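PDB 2IVF: ethylbenzene dehydrogenase beta-subunit from Aromatoleum aromaticum, which holds three iron/sulfur clusters and one fe3-s4 cluster as the ferredoxin-like iron-sulfur subunit of a multi-subunit enzyme, probably relaying electrons between its partner subunits. Local coordinates for residues Glu49-Asn54 / Thr207-Ile212; Gly83-Leu88 / Cys190-Pro195; Phe143-Ala148 / Asp296-Leu301; Lys255-Leu260 / Tyr271-Met276. One frame throughout, in Å; residues are numbered along the deposited sequence.

Contact 1 of 4, residues Glu49-Asn54 / Thr207-Ile212. With SF4 (iron/sulfur cluster), chain U.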
# COMPACT_ATOMS: atom_id res chain seq x y z
N GLU B 49 -2.67 -4.92 21.21
CA GLU B 49 -2.99 -4.21 19.98
C GLU B 49 -1.99 -3.14 19.62
O GLU B 49 -1.74 -2.91 18.45
CB GLU B 49 -4.38 -3.56 20.11
CG GLU B 49 -5.50 -4.53 20.33
CD GLU B 49 -6.01 -4.56 21.75
OE1 GLU B 49 -5.21 -4.38 22.71
OE2 GLU B 49 -7.24 -4.77 21.90
N HIS B 50 -1.41 -2.50 20.63
CA HIS B 50 -0.34 -1.55 20.41
C HIS B 50 1.01 -2.18 20.05
O HIS B 50 1.91 -1.46 19.69
CB HIS B 50 -0.11 -0.72 21.66
CG HIS B 50 0.35 -1.51 22.85
ND1 HIS B 50 -0.50 -2.34 23.55
CD2 HIS B 50 1.57 -1.64 23.43
CE1 HIS B 50 0.18 -2.91 24.55
NE2 HIS B 50 1.43 -2.49 24.51
N MET B 51 1.16 -3.49 20.25
CA MET B 51 2.46 -4.11 20.10
C MET B 51 2.72 -4.40 18.65
O MET B 51 1.93 -5.10 17.99
CB MET B 51 2.51 -5.41 20.86
CG MET B 51 2.16 -5.30 22.33
SD MET B 51 2.22 -6.95 23.07
CE MET B 51 1.81 -6.60 24.80
N ARG B 52 3.85 -3.89 18.16
CA ARG B 52 4.37 -4.22 16.84
C ARG B 52 5.68 -4.92 17.04
O ARG B 52 6.76 -4.32 16.94
CB ARG B 52 4.52 -2.96 15.96
CG ARG B 52 3.21 -2.45 15.42
CD ARG B 52 2.56 -1.49 16.41
NE ARG B 52 1.31 -0.95 15.88
CZ ARG B 52 0.59 -0.04 16.50
NH1 ARG B 52 0.96 0.40 17.69
NH2 ARG B 52 -0.52 0.44 15.96
N TRP B 53 5.57 -6.20 17.37
CA TRP B 53 6.75 -7.01 17.65
C TRP B 53 7.66 -6.97 16.44
O TRP B 53 8.85 -6.83 16.59
CB TRP B 53 6.40 -8.44 17.96
CG TRP B 53 5.58 -8.69 19.17
CD1 TRP B 53 5.33 -7.83 20.22
CD2 TRP B 53 4.99 -9.94 19.54
NE1 TRP B 53 4.61 -8.46 21.17
CE2 TRP B 53 4.39 -9.76 20.80
CE3 TRP B 53 4.93 -11.20 18.92
CZ2 TRP B 53 3.69 -10.77 21.42
CZ3 TRP B 53 4.27 -12.20 19.55
CH2 TRP B 53 3.66 -11.99 20.80
N ASN B 54 7.08 -7.04 15.24
CA ASN B 54 7.79 -6.69 14.05
C ASN B 54 7.36 -5.28 13.73
O ASN B 54 6.15 -5.00 13.61
CB ASN B 54 7.46 -7.58 12.85
CG ASN B 54 8.20 -7.13 11.62
OD1 ASN B 54 9.19 -7.73 11.24
ND2 ASN B 54 7.76 -6.01 11.01
N THR B 207 1.08 -8.53 32.08
CA THR B 207 2.37 -9.16 31.86
C THR B 207 2.95 -8.40 30.69
O THR B 207 2.25 -7.57 30.08
CB THR B 207 2.23 -10.65 31.44
OG1 THR B 207 1.51 -10.70 30.19
CG2 THR B 207 1.53 -11.50 32.53
N SER B 208 4.22 -8.63 30.44
CA SER B 208 4.87 -8.15 29.26
C SER B 208 5.05 -9.27 28.24
O SER B 208 5.19 -10.46 28.57
CB SER B 208 6.21 -7.50 29.62
OG SER B 208 6.00 -6.32 30.42
N GLU B 209 5.00 -8.86 26.98
CA GLU B 209 5.11 -9.76 25.88
C GLU B 209 6.13 -9.23 24.88
O GLU B 209 6.53 -8.07 24.92
CB GLU B 209 3.77 -9.89 25.20
CG GLU B 209 2.69 -10.46 26.09
CD GLU B 209 1.55 -11.02 25.31
OE1 GLU B 209 1.78 -11.96 24.50
OE2 GLU B 209 0.42 -10.57 25.53
N LYS B 210 6.49 -10.09 23.94
CA LYS B 210 7.53 -9.79 23.00
C LYS B 210 7.51 -10.82 21.87
O LYS B 210 6.87 -11.87 21.94
CB LYS B 210 8.89 -9.89 23.74
CG LYS B 210 9.26 -11.28 24.17
CD LYS B 210 10.62 -11.35 24.83
CE LYS B 210 11.78 -11.15 23.91
NZ LYS B 210 11.71 -12.06 22.72
N CYS B 211 8.29 -10.53 20.85
CA CYS B 211 8.53 -11.48 19.78
C CYS B 211 8.92 -12.82 20.35
O CYS B 211 9.82 -12.92 21.17
CB CYS B 211 9.60 -10.92 18.86
SG CYS B 211 10.29 -12.00 17.65
N ILE B 212 8.20 -13.85 19.91
CA ILE B 212 8.42 -15.24 20.31
C ILE B 212 9.19 -16.05 19.24
O ILE B 212 9.27 -17.28 19.28
CB ILE B 212 7.07 -15.90 20.68
CG1 ILE B 212 6.11 -15.96 19.47
CG2 ILE B 212 6.45 -15.10 21.85
CD1 ILE B 212 4.90 -16.93 19.67
FE1 SF4 U . 8.77 -12.28 16.07
FE2 SF4 U . 6.41 -11.56 15.15
FE3 SF4 U . 8.45 -11.94 13.44
FE4 SF4 U . 7.32 -14.10 14.58
S1 SF4 U . 6.32 -12.66 13.11
S2 SF4 U . 9.56 -13.68 14.46
S3 SF4 U . 6.76 -13.26 16.68
S4 SF4 U . 8.27 -10.30 15.10
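Trp-53 and Cys-211 meet at the wall of an iron/sulfur cluster pocket, where the loop before strand 55-59 lies against segment 207-212, which carries strand 207-210. Cys-211 supplies one ligand of the cluster, its SG 2.2 Å from FE1. Across this contact, backbone atoms lie over one face of the indole: Lys-210 O stands 3.2 Å above the Trp-53 ring plane and Cys-211 N lies over the same face, both offset toward the rim. Cluster sulfur S3 approaches the ring edge, 3.6 Å from Trp-53 CE3. Glu-209 OE1 lies elsewhere on that edge, near the ring plane and 3.8 Å from Trp-53 CZ2, with the carboxylate turned 67° from the indole. Met-51 comes across Glu-209 at about a right angle, its extended chain placing CE 3.9 Å from Glu-209 CB, and its SD accepts a weak 3.4 Å bond from Trp-53 NE1. Past the ring, Lys-210 folds forward so that NZ donates to Cys-211 O in the carbonyl plane at 2.6 Å; Val-177 O takes NZ as well. The Glu-209 carboxylate has its polar partners outside the two segments: OE1 bonds Tyr-68 OH of the alpha-subunit and forms a salt bridge with Arg-45, and OE2 bonds Asn-202. Arg-45 would counter the buried charge, which probably stays ionised; the indole edge near S3 is consistent with shielding that side of the cluster.

Contact 2 of 4, residues Gly83-Leu88 / Cys190-Pro195. With F3S (Fe3-s4 cluster), chain R; SF4 (iron/sulfur cluster), chain S.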
# COMPACT_ATOMS: atom_id res chain seq x y z
N GLY B 83 16.91 2.55 32.55
CA GLY B 83 16.10 2.85 31.39
C GLY B 83 14.75 3.41 31.79
O GLY B 83 14.45 3.51 32.97
N VAL B 84 13.95 3.80 30.81
CA VAL B 84 12.64 4.38 31.10
C VAL B 84 11.57 3.68 30.29
O VAL B 84 11.84 3.15 29.22
CB VAL B 84 12.59 5.90 30.84
CG1 VAL B 84 13.64 6.63 31.68
CG2 VAL B 84 12.79 6.22 29.44
N LEU B 85 10.35 3.72 30.79
CA LEU B 85 9.27 2.97 30.21
C LEU B 85 8.63 3.78 29.11
O LEU B 85 8.34 4.97 29.29
CB LEU B 85 8.21 2.64 31.26
CG LEU B 85 8.69 1.64 32.29
CD1 LEU B 85 7.74 1.59 33.45
CD2 LEU B 85 8.88 0.28 31.67
N PRO B 86 8.41 3.15 27.96
CA PRO B 86 7.59 3.78 26.96
C PRO B 86 6.13 3.87 27.35
O PRO B 86 5.59 3.01 28.09
CB PRO B 86 7.71 2.87 25.75
CG PRO B 86 8.74 1.92 26.06
CD PRO B 86 8.91 1.85 27.51
N THR B 87 5.48 4.87 26.78
CA THR B 87 4.06 5.07 26.97
C THR B 87 3.33 4.37 25.84
O THR B 87 3.94 3.87 24.88
CB THR B 87 3.75 6.56 26.93
OG1 THR B 87 4.18 7.04 25.65
CG2 THR B 87 4.45 7.34 28.09
N LEU B 88 1.99 4.31 25.94
CA LEU B 88 1.16 3.75 24.90
C LEU B 88 1.38 4.49 23.58
O LEU B 88 1.49 3.87 22.50
CB LEU B 88 -0.32 3.87 25.27
CG LEU B 88 -1.33 3.35 24.25
CD1 LEU B 88 -0.86 2.02 23.70
CD2 LEU B 88 -2.74 3.26 24.86
N CYS B 190 12.31 -5.34 32.80
CA CYS B 190 12.79 -5.87 31.52
C CYS B 190 12.58 -4.89 30.42
O CYS B 190 13.42 -4.73 29.55
CB CYS B 190 12.06 -7.17 31.16
SG CYS B 190 10.22 -6.97 31.08
N VAL B 191 11.44 -4.21 30.45
CA VAL B 191 11.16 -3.21 29.43
C VAL B 191 12.15 -2.04 29.47
O VAL B 191 12.66 -1.59 28.42
CB VAL B 191 9.72 -2.67 29.57
CG1 VAL B 191 9.43 -1.66 28.46
CG2 VAL B 191 8.70 -3.82 29.52
N GLU B 192 12.43 -1.54 30.67
CA GLU B 192 13.40 -0.48 30.85
C GLU B 192 14.83 -0.93 30.47
O GLU B 192 15.62 -0.17 29.93
CB GLU B 192 13.39 -0.02 32.33
CG GLU B 192 12.06 0.54 32.84
CD GLU B 192 12.00 0.64 34.37
OE1 GLU B 192 12.91 0.17 35.05
OE2 GLU B 192 11.01 1.18 34.87
N ALA B 193 15.14 -2.18 30.79
CA ALA B 193 16.44 -2.77 30.53
C ALA B 193 16.74 -3.07 29.07
O ALA B 193 17.89 -3.05 28.68
CB ALA B 193 16.60 -4.04 31.37
N CYS B 194 15.74 -3.43 28.29
CA CYS B 194 15.96 -3.76 26.90
C CYS B 194 16.24 -2.46 26.16
O CYS B 194 15.34 -1.64 26.04
CB CYS B 194 14.77 -4.47 26.27
SG CYS B 194 14.90 -4.45 24.45
N PRO B 195 17.46 -2.28 25.64
CA PRO B 195 17.81 -1.02 25.02
C PRO B 195 17.18 -0.87 23.67
O PRO B 195 17.29 0.19 23.07
CB PRO B 195 19.31 -1.12 24.88
CG PRO B 195 19.53 -2.54 24.66
CD PRO B 195 18.56 -3.25 25.55
FE1 F3S R . 7.43 -9.63 33.71
FE3 F3S R . 9.85 -9.67 34.82
FE4 F3S R . 9.41 -8.00 32.91
S1 F3S R . 7.87 -9.82 35.86
S2 F3S R . 7.21 -7.54 32.98
S3 F3S R . 9.30 -10.21 32.79
S4 F3S R . 10.59 -7.57 34.73
FE1 SF4 S . 15.58 -6.68 24.13
FE2 SF4 S . 15.76 -8.94 25.46
FE3 SF4 S . 17.52 -8.40 23.43
FE4 SF4 S . 14.90 -8.95 22.83
S1 SF4 S . 16.44 -10.38 23.79
S2 SF4 S . 16.19 -7.22 22.01
S3 SF4 S . 13.85 -8.07 24.63
S4 SF4 S . 17.37 -7.29 25.44
O HOH W 1 15.91 0.65 34.54
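Gly-83 and Leu-85 of an extended loop pack against Glu-192 and Val-191 on the short helix 189-193, part of the ferredoxin-like Cys-X-X-X-Cys-Pro element that serves two clusters. Metal bonds come first: Cys-190 SG binds FE4 of the fe3-s4 cluster, and Cys-194 SG binds FE1 of an iron/sulfur cluster. One turn of helix separates the two cysteines, closed by the bond from Cys-194 N to Cys-190 O at 2.9 Å. Apolar packing then joins the segments. Leu-85 CD2 reaches Val-191 CB at 3.7 Å, the two side chains crossing at about a right angle, and also lies 3.4 Å from Glu-192 CG. Val-191, with CG1 anti to its own N (chi1 -178°), directs that branch to within 3.7 Å of Pro-86 CD. Polar contacts gather round Glu-192. Its OE2 forms a salt bridge with a basic side chain of another protein chain. A water accepts from Gly-83 N at 2.9 Å and donates to Glu-192 OE1 at 3.1 Å. Backbone contact is closest at the glycine: its CA-H points almost straight, 167° at the hydrogen, at Glu-192 O, with Gly-83 CA 3.4 Å from that oxygen.

Contact 3 of 4, residues Phe143-Ala148 / Asp296-Leu301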
# COMPACT_ATOMS: atom_id res chain seq x y z
N PHE B 143 17.95 11.84 2.37
CA PHE B 143 18.13 10.39 2.39
C PHE B 143 17.24 9.74 3.43
O PHE B 143 16.87 10.36 4.43
CB PHE B 143 19.57 10.06 2.64
CG PHE B 143 20.04 10.47 3.97
CD1 PHE B 143 20.53 11.74 4.19
CD2 PHE B 143 19.95 9.59 5.02
CE1 PHE B 143 20.98 12.11 5.44
CE2 PHE B 143 20.42 9.99 6.30
CZ PHE B 143 20.89 11.24 6.49
N PHE B 144 16.87 8.50 3.15
CA PHE B 144 16.08 7.71 4.06
C PHE B 144 16.11 6.30 3.49
O PHE B 144 16.40 6.09 2.31
CB PHE B 144 14.63 8.19 4.12
CG PHE B 144 13.87 7.94 2.85
CD1 PHE B 144 13.17 6.78 2.66
CD2 PHE B 144 13.84 8.91 1.81
CE1 PHE B 144 12.50 6.53 1.45
CE2 PHE B 144 13.17 8.66 0.64
CZ PHE B 144 12.50 7.45 0.46
N PHE B 145 15.79 5.35 4.36
CA PHE B 145 15.60 3.95 4.03
C PHE B 145 14.65 3.43 5.11
O PHE B 145 14.36 4.16 6.06
CB PHE B 145 16.93 3.18 4.02
CG PHE B 145 17.72 3.27 5.26
CD1 PHE B 145 18.65 4.28 5.43
CD2 PHE B 145 17.54 2.35 6.30
CE1 PHE B 145 19.41 4.37 6.57
CE2 PHE B 145 18.28 2.45 7.45
CZ PHE B 145 19.25 3.47 7.59
N TYR B 146 14.19 2.18 4.97
CA TYR B 146 13.23 1.61 5.88
C TYR B 146 13.91 0.61 6.78
O TYR B 146 14.80 -0.15 6.33
CB TYR B 146 12.08 1.00 5.11
CG TYR B 146 11.39 2.01 4.23
CD1 TYR B 146 10.60 3.00 4.80
CD2 TYR B 146 11.49 1.96 2.84
CE1 TYR B 146 9.97 3.95 4.01
CE2 TYR B 146 10.81 2.91 2.01
CZ TYR B 146 10.05 3.88 2.62
OH TYR B 146 9.39 4.80 1.84
N LEU B 147 13.53 0.63 8.06
CA LEU B 147 14.26 -0.14 9.04
C LEU B 147 13.31 -1.04 9.83
O LEU B 147 12.56 -0.58 10.71
CB LEU B 147 14.99 0.81 9.98
CG LEU B 147 15.81 0.13 11.10
CD1 LEU B 147 16.85 -0.83 10.49
CD2 LEU B 147 16.50 1.17 12.05
N ALA B 148 13.34 -2.32 9.46
CA ALA B 148 12.60 -3.38 10.10
C ALA B 148 13.33 -3.88 11.31
O ALA B 148 14.57 -4.06 11.29
CB ALA B 148 12.30 -4.56 9.12
N ASP B 296 28.64 8.38 8.83
CA ASP B 296 28.60 8.39 10.28
C ASP B 296 27.21 8.07 10.80
O ASP B 296 27.09 7.50 11.87
CB ASP B 296 29.18 9.69 10.88
CG ASP B 296 28.46 10.95 10.42
OD1 ASP B 296 27.73 10.92 9.42
OD2 ASP B 296 28.65 12.01 11.05
N VAL B 297 26.18 8.37 10.02
CA VAL B 297 24.82 7.98 10.35
C VAL B 297 24.66 6.47 10.34
O VAL B 297 24.18 5.90 11.31
CB VAL B 297 23.79 8.66 9.36
CG1 VAL B 297 22.37 8.12 9.56
CG2 VAL B 297 23.81 10.18 9.60
N LEU B 298 25.17 5.82 9.30
CA LEU B 298 25.06 4.38 9.21
C LEU B 298 25.95 3.72 10.27
O LEU B 298 25.56 2.72 10.84
CB LEU B 298 25.42 3.84 7.82
CG LEU B 298 24.48 4.24 6.71
CD1 LEU B 298 24.88 3.61 5.37
CD2 LEU B 298 23.09 3.80 7.08
N GLU B 299 27.10 4.31 10.55
CA GLU B 299 27.98 3.84 11.62
C GLU B 299 27.29 3.94 12.98
O GLU B 299 27.55 3.12 13.86
CB GLU B 299 29.29 4.62 11.69
CG GLU B 299 30.24 4.33 10.55
CD GLU B 299 31.49 5.15 10.59
OE1 GLU B 299 31.50 6.19 11.26
OE2 GLU B 299 32.47 4.75 9.93
N GLY B 300 26.44 4.93 13.16
CA GLY B 300 25.74 5.08 14.40
C GLY B 300 24.85 3.89 14.69
O GLY B 300 24.69 3.49 15.86
N LEU B 301 24.28 3.31 13.63
CA LEU B 301 23.39 2.18 13.73
C LEU B 301 24.11 0.85 13.66
O LEU B 301 23.78 -0.06 14.40
CB LEU B 301 22.41 2.22 12.58
CG LEU B 301 21.39 3.35 12.61
CD1 LEU B 301 20.41 3.14 11.51
CD2 LEU B 301 20.73 3.46 14.02
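The Phe-145 ring has Leu-301 CD1 at its edge, near the ring plane and 4.1 Å from Phe-145 CZ; these two side chains come from opposite directions. Leu-298 CD2 approaches the same ring obliquely, 3.8 Å from Phe-145 CE1, so two leucines three residues apart, a little under one turn, share the outer end of one phenyl group. The second ring, Phe-143, meets Val-297 CG1 at 4.2 Å from its CE2, again obliquely. The CB atoms of Phe-143 and Phe-145 head for the helix; a chi1 of 56°, with CG between the backbone N and the carbonyl carbon, then sets where the Phe-145 ring lies. Leu-147 completes the row, its CD2 lying 4.4 Å from Leu-301 CD1. Every contact across the interface is between apolar side chains.

With CA atoms more than 10 Å apart, side chains from both segments must span the gap. Strand 145-148 and the helix run nearly parallel, 4° apart, with axes 13.3 Å from one another at closest approach, and the nearest CA pair, Leu-147 with Leu-301, is 10.5 Å apart. Residues 143, 145 and 147 all point to the helix. Phe-144 and Tyr-146, on the other face, meet the alpha-subunit, where Tyr-146 OH bonds Arg-851 of that chain. Tyr-59 of the adjoining strand 55-59 adds to the layer by packing on Val-297 and Leu-301. This is a helix laid along one face of an antiparallel sheet, the plain alpha-on-beta packing of a hydrophobic core, with the opposite face of the sheet turned to a partner subunit.

Contact 4 of 4, residues Lys255-Leu260 / Tyr271-Met276; sequences KVALPL and YYVPPM
Leu-258 and Tyr-272 form the antiparallel hydrogen-bonded pair of a beta hairpin made by strands 258-259 and 270-273, at the margin of a mixed sheet. Both bonds are short: Leu-258 N donates to Tyr-272 O at 2.7 Å with an N-H...O angle of 172°, and Tyr-272 N returns to Leu-258 O at 2.7 Å, more bent at 156°. The partner strand is short, and the segments soon diverge.

Side chains close in round this pair. Ala-257 CB meets Tyr-271 CB at 3.6 Å. Pro-259 crosses the Tyr-271 ring obliquely, with its CD 4.0 Å from Tyr-271 CD2. The Tyr-272 ring, its CG anti to the carbonyl carbon (chi1 -69°), meets the hairpin along its CD1 side: Leu-258 O lies in the ring plane 3.6 Å from Tyr-272 CD1, and Leu-260 CB sits obliquely 3.7 Å from Tyr-272 CE1. Where the segments part, Val-256 O faces the Val-273 CA-H, at 3.4 Å from that CA, and Pro-274 CD, bonded to a proline nitrogen that has no N-H to donate.

Farther out, strand 19-24 bonds to the backbone of Tyr-271 and Val-273 through Thr-21 and Ile-23, which fixes the hairpin in the sheet. Helix 306-321 packs on Val-256, Leu-258 and Pro-274. The Tyr-272 ring also meets the ring of Phe-302, their planes inclined to each other, and its OH is hydrogen-bonded to the backbone O of Ala-148.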
# COMPACT_ATOMS: atom_id res chain seq x y z
N LYS B 255 30.49 -11.27 6.06
CA LYS B 255 30.38 -10.27 7.13
C LYS B 255 29.80 -8.96 6.62
O LYS B 255 30.33 -7.90 6.90
CB LYS B 255 31.74 -10.03 7.80
CG LYS B 255 32.49 -11.31 8.12
CD LYS B 255 33.75 -11.11 8.95
CE LYS B 255 34.44 -12.47 9.26
NZ LYS B 255 35.13 -13.24 8.09
N VAL B 256 28.71 -9.05 5.89
CA VAL B 256 28.06 -7.84 5.32
C VAL B 256 26.77 -7.50 6.04
O VAL B 256 26.13 -6.51 5.75
CB VAL B 256 27.75 -8.02 3.80
CG1 VAL B 256 29.06 -8.00 3.01
CG2 VAL B 256 26.94 -9.29 3.56
N ALA B 257 26.39 -8.36 7.00
CA ALA B 257 25.17 -8.19 7.75
C ALA B 257 25.63 -7.83 9.19
O ALA B 257 26.35 -8.59 9.83
CB ALA B 257 24.32 -9.45 7.69
N LEU B 258 25.28 -6.62 9.62
CA LEU B 258 25.78 -6.02 10.84
C LEU B 258 24.70 -5.83 11.90
O LEU B 258 23.56 -5.52 11.60
CB LEU B 258 26.40 -4.66 10.54
CG LEU B 258 27.48 -4.63 9.48
CD1 LEU B 258 27.85 -3.20 9.14
CD2 LEU B 258 28.73 -5.48 9.88
N PRO B 259 25.10 -5.94 13.17
CA PRO B 259 24.17 -5.78 14.25
C PRO B 259 23.71 -4.37 14.45
O PRO B 259 24.47 -3.40 14.22
CB PRO B 259 24.98 -6.22 15.48
CG PRO B 259 26.35 -5.95 15.15
CD PRO B 259 26.45 -6.23 13.66
N LEU B 260 22.48 -4.24 14.90
CA LEU B 260 21.96 -2.93 15.22
C LEU B 260 22.38 -2.53 16.66
O LEU B 260 22.09 -3.22 17.64
CB LEU B 260 20.43 -2.87 14.99
CG LEU B 260 19.68 -1.60 15.44
CD1 LEU B 260 20.04 -0.41 14.58
CD2 LEU B 260 18.13 -1.84 15.43
N TYR B 271 20.81 -9.12 11.99
CA TYR B 271 21.92 -8.50 11.29
C TYR B 271 21.41 -7.85 10.03
O TYR B 271 20.59 -8.42 9.32
CB TYR B 271 23.03 -9.50 11.01
CG TYR B 271 23.52 -10.19 12.25
CD1 TYR B 271 22.83 -11.27 12.80
CD2 TYR B 271 24.69 -9.76 12.89
CE1 TYR B 271 23.28 -11.89 13.97
CE2 TYR B 271 25.13 -10.36 14.04
CZ TYR B 271 24.45 -11.42 14.57
OH TYR B 271 24.98 -11.96 15.70
N TYR B 272 21.93 -6.68 9.75
CA TYR B 272 21.42 -5.83 8.70
C TYR B 272 22.49 -5.58 7.64
O TYR B 272 23.64 -5.32 7.96
CB TYR B 272 21.03 -4.48 9.29
CG TYR B 272 19.84 -4.56 10.19
CD1 TYR B 272 19.99 -4.86 11.54
CD2 TYR B 272 18.56 -4.27 9.71
CE1 TYR B 272 18.89 -4.91 12.37
CE2 TYR B 272 17.46 -4.35 10.51
CZ TYR B 272 17.62 -4.67 11.84
OH TYR B 272 16.54 -4.72 12.67
N VAL B 273 22.11 -5.78 6.38
CA VAL B 273 22.94 -5.33 5.23
C VAL B 273 22.64 -3.84 5.06
O VAL B 273 21.49 -3.45 4.78
CB VAL B 273 22.65 -6.08 3.93
CG1 VAL B 273 23.64 -5.67 2.85
CG2 VAL B 273 22.70 -7.63 4.16
N PRO B 274 23.67 -3.00 5.25
CA PRO B 274 23.39 -1.58 5.23
C PRO B 274 23.08 -1.11 3.81
O PRO B 274 23.55 -1.71 2.81
CB PRO B 274 24.68 -0.96 5.78
CG PRO B 274 25.76 -1.89 5.40
CD PRO B 274 25.10 -3.26 5.52
N PRO B 275 22.35 0.01 3.71
CA PRO B 275 21.94 0.54 2.45
C PRO B 275 23.05 1.26 1.73
O PRO B 275 23.74 2.10 2.32
CB PRO B 275 20.82 1.51 2.82
CG PRO B 275 21.18 2.03 4.12
CD PRO B 275 21.91 0.87 4.83
N MET B 276 23.19 0.96 0.46
CA MET B 276 24.13 1.65 -0.44
C MET B 276 23.67 3.09 -0.68
O MET B 276 24.50 4.01 -0.65
CB MET B 276 24.23 0.89 -1.77
CG MET B 276 24.87 -0.50 -1.65
SD MET B 276 24.80 -1.42 -3.19
CE MET B 276 23.04 -1.78 -3.36

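How the contacts relate
The four contacts fall into two pairs. Contacts 1 and 2 lie by the clusters, centres 13 Å apart, and touch where His-50 meets Leu-88 and Ser-208 meets Val-191; contact 2 falls within the span of chain between the segments of contact 1. Contacts 3 and 4 have centres 10 Å apart and join two sheets: Phe-145 packs on Pro-275, Leu-147 on Tyr-272. The centre of contact 1 is about 24 Å from those of contacts 3 and 4, across the chain's centre. Contact 3, which also reaches a cluster pocket through Ala-148, interleaves with 1 and 2; contact 4 follows them in sequence, within the span of contact 3, so cluster-binding segments and C-terminal helices form one body.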